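Local structure of protein (endoglucanase (e.c.3.2.1.4)) (Streptomyces lividans, 2NLR) at residues Val82-Ser87 / Ser173-Asp178; Ser87-Gly92 / Asn214-Thr219. The protein hydrolyses internal beta-1,4-glucosidic bonds of cellulose as a family 12 endoglucanase, probably through a covalent glycosyl-enzyme intermediate. One frame throughout, in Å; residues are numbered along the deposited sequence.

Contact 1. Residues Val82-Ser87 / Ser173-Asp178; sequences VSAAPS and SFDVMD
Asp175 OD1 is gripped by two backbone N-H groups: Ala85 N lies 2.8 Å from it, and Met177 N, on the helix that starts just after, 2.9 Å. Both donors stand well out of the carboxylate plane, by 39° and 43°, and they come from opposite faces, so the group is clamped between the 82-87 segment and the first turn of the helix. Asp175 is in the N-cap position, and its bond from Met177 N is the capping bond. Its CG is anti to the backbone N (chi1 -163°), which swings the carboxylate across to Ala85. OD2 takes a bond from a water that also donates to Ser83 O, and two partners on OD1 plus one on OD2 would probably favour the ionised form.

Beside the cap, Val176 N donates to Ala85 O at 2.9 Å. Antiparallel pairing follows: Ser87 and Phe174 form a hydrogen-bonded pair through Ser87 N to Phe174 O and Phe174 N to Ser87 O, both 2.9 Å with the donor nearly in line with the C=O. Pro86 faces Asp175 as the non-hydrogen-bonded pair, its CA 3.3 Å from Phe174 O in a CH...O contact.

The apolar side is made by Met177, which in the conformer described bends at chi2 and chi3 and crosses Val82, Met177 SD lying 3.6 Å from Val82 CG1; Met177 CG and Val176 CB both pack on Ala85 CB.

Strand 171-175 is one of the two outer strands of its six-stranded sheet and runs directly into helix 176-185, while Phe174 reaches into the core, edge-to-face with Tyr103 and against Ile123 and Phe125 of strand 119-128.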
ATOM      1  N   VAL A  82     -16.781  -3.110 -11.344  1.00 15.22           N
ATOM      2  CA  VAL A  82     -15.930  -1.935 -11.325  1.00 15.08           C
ATOM      3  C   VAL A  82     -15.575  -1.533 -12.743  1.00 16.21           C
ATOM      4  O   VAL A  82     -14.935  -2.303 -13.469  1.00 18.12           O
ATOM      5  CB  VAL A  82     -14.644  -2.184 -10.528  1.00 14.46           C
ATOM      6  CG1 VAL A  82     -13.681  -1.001 -10.628  1.00 15.71           C
ATOM      7  CG2 VAL A  82     -15.032  -2.483  -9.059  1.00 20.02           C
ATOM      8  N   SER A  83     -15.972  -0.319 -13.118  1.00 16.27           N
ATOM      9  CA  SER A  83     -15.577   0.244 -14.382  1.00 17.34           C
ATOM     10  C   SER A  83     -14.186   0.825 -14.409  1.00 14.51           C
ATOM     11  O   SER A  83     -13.493   0.811 -15.413  1.00 17.19           O
ATOM     12  CB  SER A  83     -16.600   1.382 -14.687  1.00 25.32           C
ATOM     13  OG  SER A  83     -16.611   2.440 -13.721  1.00 37.11           O
ATOM     14  N   ALA A  84     -13.730   1.371 -13.328  1.00 12.47           N
ATOM     15  CA  ALA A  84     -12.444   1.999 -13.175  1.00 11.01           C
ATOM     16  C   ALA A  84     -12.156   2.239 -11.729  1.00 10.55           C
ATOM     17  O   ALA A  84     -13.096   2.485 -10.960  1.00 11.68           O
ATOM     18  CB  ALA A  84     -12.363   3.354 -13.929  1.00 12.41           C
ATOM     19  N   ALA A  85     -10.871   2.241 -11.342  1.00 10.38           N
ATOM     20  CA  ALA A  85     -10.448   2.503  -9.969  1.00 10.35           C
ATOM     21  C   ALA A  85      -9.288   3.445  -9.979  1.00  9.53           C
ATOM     22  O   ALA A  85      -8.172   3.064  -9.555  1.00 10.04           O
ATOM     23  CB  ALA A  85     -10.181   1.189  -9.199  1.00 11.66           C
ATOM     24  N   PRO A  86      -9.465   4.679 -10.410  1.00  9.33           N
ATOM     25  CA  PRO A  86      -8.350   5.619 -10.487  1.00  9.32           C
ATOM     26  C   PRO A  86      -7.781   5.942  -9.115  1.00  9.53           C
ATOM     27  O   PRO A  86      -8.532   6.100  -8.133  1.00 11.03           O
ATOM     28  CB  PRO A  86      -8.981   6.859 -11.129  1.00  9.99           C
ATOM     29  CG  PRO A  86     -10.452   6.795 -10.726  1.00 10.10           C
ATOM     30  CD  PRO A  86     -10.741   5.310 -10.798  1.00 10.09           C
ATOM     31  N   SER A  87      -6.468   6.076  -9.053  1.00  9.33           N
ATOM     32  CA  SER A  87      -5.770   6.520  -7.878  1.00  9.80           C
ATOM     33  C   SER A  87      -4.613   7.393  -8.313  1.00  9.80           C
ATOM     34  O   SER A  87      -4.050   7.240  -9.379  1.00 11.00           O
ATOM     35  CB  SER A  87      -5.298   5.301  -7.041  1.00  9.90           C
ATOM     36  OG  SER A  87      -4.694   5.672  -5.833  1.00 10.56           O
ATOM     37  N   SER A 173      -0.631   9.025 -11.594  1.00 10.57           N
ATOM     38  CA  SER A 173      -2.051   8.693 -11.596  1.00 10.66           C
ATOM     39  C   SER A 173      -2.233   7.456 -12.471  1.00  9.57           C
ATOM     40  O   SER A 173      -1.609   7.341 -13.504  1.00 12.41           O
ATOM     41  CB  SER A 173      -2.910   9.788 -12.255  0.61 12.08           C
ATOM     42  OG  SER A 173      -2.792  11.010 -11.574  0.61 14.43           O
ATOM     43  N   PHE A 174      -3.029   6.518 -12.031  1.00  9.46           N
ATOM     44  CA  PHE A 174      -3.157   5.223 -12.691  1.00  9.44           C
ATOM     45  C   PHE A 174      -4.483   4.584 -12.301  1.00  9.36           C
ATOM     46  O   PHE A 174      -5.180   5.056 -11.406  1.00  9.90           O
ATOM     47  CB  PHE A 174      -1.995   4.304 -12.323  1.00 10.02           C
ATOM     48  CG  PHE A 174      -1.951   3.881 -10.888  1.00  9.16           C
ATOM     49  CD1 PHE A 174      -1.501   4.699  -9.878  1.00  9.99           C
ATOM     50  CD2 PHE A 174      -2.378   2.614 -10.527  1.00  9.73           C
ATOM     51  CE1 PHE A 174      -1.475   4.297  -8.573  1.00 10.62           C
ATOM     52  CE2 PHE A 174      -2.303   2.172  -9.207  1.00  9.95           C
ATOM     53  CZ  PHE A 174      -1.870   3.002  -8.205  1.00 10.72           C
ATOM     54  N   ASP A 175      -4.835   3.518 -13.010  1.00  9.12           N
ATOM     55  CA  ASP A 175      -6.030   2.743 -12.715  1.00  8.81           C
ATOM     56  C   ASP A 175      -5.637   1.491 -11.944  1.00  9.27           C
ATOM     57  O   ASP A 175      -4.961   0.616 -12.469  1.00  9.26           O
ATOM     58  CB  ASP A 175      -6.752   2.398 -14.009  1.00  9.51           C
ATOM     59  CG  ASP A 175      -8.188   1.960 -13.761  1.00 10.07           C
ATOM     60  OD1 ASP A 175      -8.493   1.444 -12.651  1.00 10.56           O
ATOM     61  OD2 ASP A 175      -8.975   2.108 -14.717  1.00 11.31           O
ATOM     62  N   VAL A 176      -6.078   1.412 -10.682  1.00  9.05           N
ATOM     63  CA  VAL A 176      -5.831   0.202  -9.912  1.00  9.03           C
ATOM     64  C   VAL A 176      -6.313  -1.036 -10.627  1.00  9.12           C
ATOM     65  O   VAL A 176      -5.733  -2.126 -10.536  1.00  9.67           O
ATOM     66  CB  VAL A 176      -6.475   0.353  -8.501  1.00  9.94           C
ATOM     67  CG1 VAL A 176      -6.623  -0.940  -7.788  1.00 11.09           C
ATOM     68  CG2 VAL A 176      -5.706   1.401  -7.671  1.00 10.72           C
ATOM     69  N   MET A 177      -7.423  -0.916 -11.414  1.00  9.52           N
ATOM     70  CA  MET A 177      -7.928  -2.085 -12.134  0.63  9.94           C
ATOM     71  C   MET A 177      -6.936  -2.621 -13.138  1.00  9.42           C
ATOM     72  O   MET A 177      -7.043  -3.811 -13.489  1.00 10.34           O
ATOM     73  CB  MET A 177      -9.278  -1.841 -12.805  0.63 12.06           C
ATOM     74  CG  MET A 177     -10.377  -1.702 -11.804  0.63 11.64           C
ATOM     75  SD  MET A 177     -10.794  -3.093 -10.796  0.63 15.17           S
ATOM     76  CE  MET A 177     -10.942  -4.505 -11.818  0.63 26.23           C
ATOM     77  N   ASP A 178      -6.021  -1.838 -13.643  1.00  9.47           N
ATOM     78  CA  ASP A 178      -5.023  -2.388 -14.570  1.00  9.17           C
ATOM     79  C   ASP A 178      -4.171  -3.417 -13.851  1.00  9.53           C
ATOM     80  O   ASP A 178      -3.779  -4.452 -14.416  1.00  9.96           O
ATOM     81  CB  ASP A 178      -4.161  -1.283 -15.157  1.00  9.56           C
ATOM     82  CG  ASP A 178      -4.823  -0.341 -16.138  1.00  9.54           C
ATOM     83  OD1 ASP A 178      -6.043  -0.400 -16.370  1.00 13.03           O
ATOM     84  OD2 ASP A 178      -4.058   0.487 -16.697  1.00  9.47           O
TER
HETATM   85  O   HOH W   1     -10.580   0.162 -15.739  1.00 17.15           O

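Contact 2. Residues Ser87-Gly92 / Asn214-Thr219; sequences SSISYG and NSFSST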
ATOM      1  N   SER A  87      -6.468   6.076  -9.053  1.00  9.33           N
ATOM      2  CA  SER A  87      -5.770   6.520  -7.878  1.00  9.80           C
ATOM      3  C   SER A  87      -4.613   7.393  -8.313  1.00  9.80           C
ATOM      4  O   SER A  87      -4.050   7.240  -9.379  1.00 11.00           O
ATOM      5  CB  SER A  87      -5.298   5.301  -7.041  1.00  9.90           C
ATOM      6  OG  SER A  87      -4.694   5.672  -5.833  1.00 10.56           O
ATOM      7  N   SER A  88      -4.245   8.328  -7.436  1.00 10.73           N
ATOM      8  CA  SER A  88      -3.052   9.142  -7.678  0.51 10.90           C
ATOM      9  C   SER A  88      -2.316   9.401  -6.375  1.00 11.03           C
ATOM     10  O   SER A  88      -2.873   9.291  -5.272  1.00 12.87           O
ATOM     11  CB  SER A  88      -3.342  10.509  -8.288  0.51 10.64           C
ATOM     12  OG  SER A  88      -4.079  11.252  -7.316  0.51 12.74           O
ATOM     13  N   ILE A  89      -1.026   9.667  -6.551  1.00 11.15           N
ATOM     14  CA  ILE A  89      -0.161   9.853  -5.419  1.00 10.90           C
ATOM     15  C   ILE A  89       0.949  10.817  -5.800  1.00 10.88           C
ATOM     16  O   ILE A  89       1.401  10.890  -6.927  1.00 11.01           O
ATOM     17  CB  ILE A  89       0.422   8.530  -4.924  1.00 13.06           C
ATOM     18  CG1 ILE A  89       1.069   8.733  -3.528  1.00 16.66           C
ATOM     19  CG2 ILE A  89       1.362   7.940  -5.946  1.00 14.39           C
ATOM     20  CD1 ILE A  89       0.837   7.693  -2.550  1.00 17.72           C
ATOM     21  N   SER A  90       1.397  11.557  -4.798  1.00 11.03           N
ATOM     22  CA  SER A  90       2.634  12.359  -4.795  1.00 11.44           C
ATOM     23  C   SER A  90       3.417  11.978  -3.553  1.00 11.12           C
ATOM     24  O   SER A  90       2.873  12.113  -2.429  1.00 11.60           O
ATOM     25  CB  SER A  90       2.343  13.863  -4.822  1.00 13.63           C
ATOM     26  OG  SER A  90       3.550  14.580  -4.607  1.00 15.43           O
ATOM     27  N   TYR A  91       4.638  11.527  -3.757  1.00 10.82           N
ATOM     28  CA  TYR A  91       5.509  11.091  -2.681  1.00 10.76           C
ATOM     29  C   TYR A  91       6.658  12.052  -2.458  1.00 11.28           C
ATOM     30  O   TYR A  91       7.192  12.649  -3.429  1.00 13.51           O
ATOM     31  CB  TYR A  91       6.090   9.757  -3.051  1.00 11.46           C
ATOM     32  CG  TYR A  91       5.378   8.497  -2.782  1.00 10.30           C
ATOM     33  CD1 TYR A  91       5.070   8.129  -1.474  1.00 10.78           C
ATOM     34  CD2 TYR A  91       5.033   7.614  -3.761  1.00 10.12           C
ATOM     35  CE1 TYR A  91       4.431   6.964  -1.167  1.00 10.16           C
ATOM     36  CE2 TYR A  91       4.411   6.406  -3.479  1.00  9.91           C
ATOM     37  CZ  TYR A  91       4.113   6.086  -2.200  1.00  9.69           C
ATOM     38  OH  TYR A  91       3.503   4.858  -1.920  1.00 10.26           O
ATOM     39  N   GLY A  92       7.057  12.176  -1.210  1.00 12.05           N
ATOM     40  CA  GLY A  92       8.297  12.815  -0.762  1.00 13.11           C
ATOM     41  C   GLY A  92       9.259  11.771  -0.247  1.00 12.28           C
ATOM     42  O   GLY A  92       8.971  11.049   0.700  1.00 13.42           O
ATOM     43  N   ASN A 214       2.471  13.304   0.024  1.00 11.63           N
ATOM     44  CA  ASN A 214       2.037  14.670  -0.115  1.00 11.88           C
ATOM     45  C   ASN A 214       0.567  14.741  -0.481  1.00 12.93           C
ATOM     46  O   ASN A 214      -0.129  15.638   0.000  1.00 16.44           O
ATOM     47  CB  ASN A 214       2.867  15.384  -1.175  1.00 13.50           C
ATOM     48  CG  ASN A 214       4.332  15.438  -0.948  1.00 14.86           C
ATOM     49  OD1 ASN A 214       4.764  15.692   0.175  1.00 19.16           O
ATOM     50  ND2 ASN A 214       5.108  15.176  -2.004  1.00 17.25           N
ATOM     51  N   SER A 215       0.098  13.851  -1.320  1.00 12.02           N
ATOM     52  CA  SER A 215      -1.292  13.805  -1.697  1.00 13.36           C
ATOM     53  C   SER A 215      -1.617  12.385  -2.158  1.00 11.14           C
ATOM     54  O   SER A 215      -0.737  11.667  -2.631  1.00 11.48           O
ATOM     55  CB  SER A 215      -1.710  14.750  -2.821  1.00 16.65           C
ATOM     56  OG  SER A 215      -0.960  14.499  -3.987  1.00 22.07           O
ATOM     57  N   PHE A 216      -2.885  12.053  -2.019  1.00 12.47           N
ATOM     58  CA  PHE A 216      -3.377  10.743  -2.394  1.00 11.78           C
ATOM     59  C   PHE A 216      -4.841  10.874  -2.792  1.00 11.47           C
ATOM     60  O   PHE A 216      -5.584  11.599  -2.136  1.00 13.37           O
ATOM     61  CB  PHE A 216      -3.301   9.797  -1.225  1.00 11.89           C
ATOM     62  CG  PHE A 216      -4.005   8.460  -1.345  1.00 10.79           C
ATOM     63  CD1 PHE A 216      -3.427   7.419  -2.048  1.00 11.21           C
ATOM     64  CD2 PHE A 216      -5.217   8.236  -0.772  1.00 11.74           C
ATOM     65  CE1 PHE A 216      -4.007   6.188  -2.154  1.00 11.97           C
ATOM     66  CE2 PHE A 216      -5.832   6.973  -0.838  1.00 11.80           C
ATOM     67  CZ  PHE A 216      -5.204   5.955  -1.520  1.00 11.93           C
ATOM     68  N   SER A 217      -5.244  10.139  -3.800  0.89 10.95           N
ATOM     69  CA  SER A 217      -6.649   9.978  -4.101  0.89 11.23           C
ATOM     70  C   SER A 217      -6.940   8.518  -4.480  0.89 10.18           C
ATOM     71  O   SER A 217      -6.042   7.881  -5.029  0.89 10.47           O
ATOM     72  CB  SER A 217      -7.093  10.927  -5.232  0.89 14.08           C
ATOM     73  OG  SER A 217      -6.461  10.612  -6.450  0.89 18.10           O
ATOM     74  N   SER A 218      -8.162   8.048  -4.250  1.00 10.51           N
ATOM     75  CA  SER A 218      -8.612   6.748  -4.724  1.00 10.52           C
ATOM     76  C   SER A 218     -10.114   6.770  -4.817  1.00 10.67           C
ATOM     77  O   SER A 218     -10.746   7.154  -3.823  1.00 12.34           O
ATOM     78  CB  SER A 218      -8.188   5.621  -3.761  1.00 10.78           C
ATOM     79  OG  SER A 218      -8.906   4.434  -3.948  1.00 11.28           O
ATOM     80  N   THR A 219     -10.663   6.362  -5.942  1.00 11.07           N
ATOM     81  CA  THR A 219     -12.070   6.186  -6.170  1.00 11.34           C
ATOM     82  C   THR A 219     -12.275   4.866  -6.841  1.00 11.06           C
ATOM     83  O   THR A 219     -11.422   4.385  -7.597  1.00 12.70           O
ATOM     84  CB  THR A 219     -12.637   7.288  -7.079  1.00 14.56           C
ATOM     85  OG1 THR A 219     -12.280   8.558  -6.543  1.00 17.98           O
ATOM     86  CG2 THR A 219     -14.162   7.231  -7.190  1.00 18.10           C
TER
HETATM   87  O   HOH W   2      -2.597  12.827  -5.482  1.00 27.83           O
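Ser217 O accepts twice from the neighbouring strand, from Ser87 OG at 2.7 Å and from Ser88 N at 3.0 Å. The hydroxyl lies in the carbonyl plane, whereas the amide is tilted 34° from it. With OG anti to the backbone N (chi1 -176°), Ser87 turns its hydroxyl onto this carbonyl, and Tyr103 OH is a second partner. On the other face of the sheet, in the conformers described here, Ser88 OG and Ser217 OG meet tip to tip at 2.6 Å, and a water joins Ser88 OG to Ser215 OG.

The strands run antiparallel. Ser88 with Ser217 and Ser90 with Ser215 are the hydrogen-bonded pairs; Ser87 with Ser218 and Ile89 with Phe216 are the non-hydrogen-bonded ones. A classic beta bulge sets Asn214 and Ser215 both opposite Ser90: Ser90 O takes a 2.8 Å bond from Asn214 N and a weak one of 3.5 Å from Ser215 N. The same asparagine extends ND2 to Ser90 OG at 3.1 Å, nearly straight at 171° and within its amide plane, which holds the amide's rotation.

Ile89 CD1 lies 4.3 Å from Phe216 CD1 and also sits over one face of the Tyr91 ring, near its rim, at a height of 3.7 Å. Farther out, Tyr17 meets Phe216 edge-to-face, Ala200 of strand 194-204 touches all three side chains, and Gly201 O receives the Tyr91 hydroxyl.

Chemically the strand pair is two-sided: in these conformers serine hydroxyls, a water and an amide line one face with polar links, while the other is chiefly apolar and packs against the second sheet, the buried Ser87 hydroxyl satisfied there by a backbone carbonyl and a tyrosine.

From the N terminus, the chain passes through 82-87 and runs straight on into 87-92, the two segments sharing Ser87 on strand 86-92. It then crosses strands of the second sheet before returning at 173-178, where contact 1 closes a loop of 85 intervening residues. The rest of helix 176-185 and strand 194-204 follow, and contact 2 closes the longer loop, of 121 residues, at 214-219. The segments alternate, so the loops cross. Strand 86-92 thus lies between 171-175 and 212-218, joining one outer strand of the sheet to its interior, within the two-sheet jelly-roll sandwich of family 12. Pro86 O and Thr219 N, 3.1 Å apart, probably hydrogen-bond between the contacts.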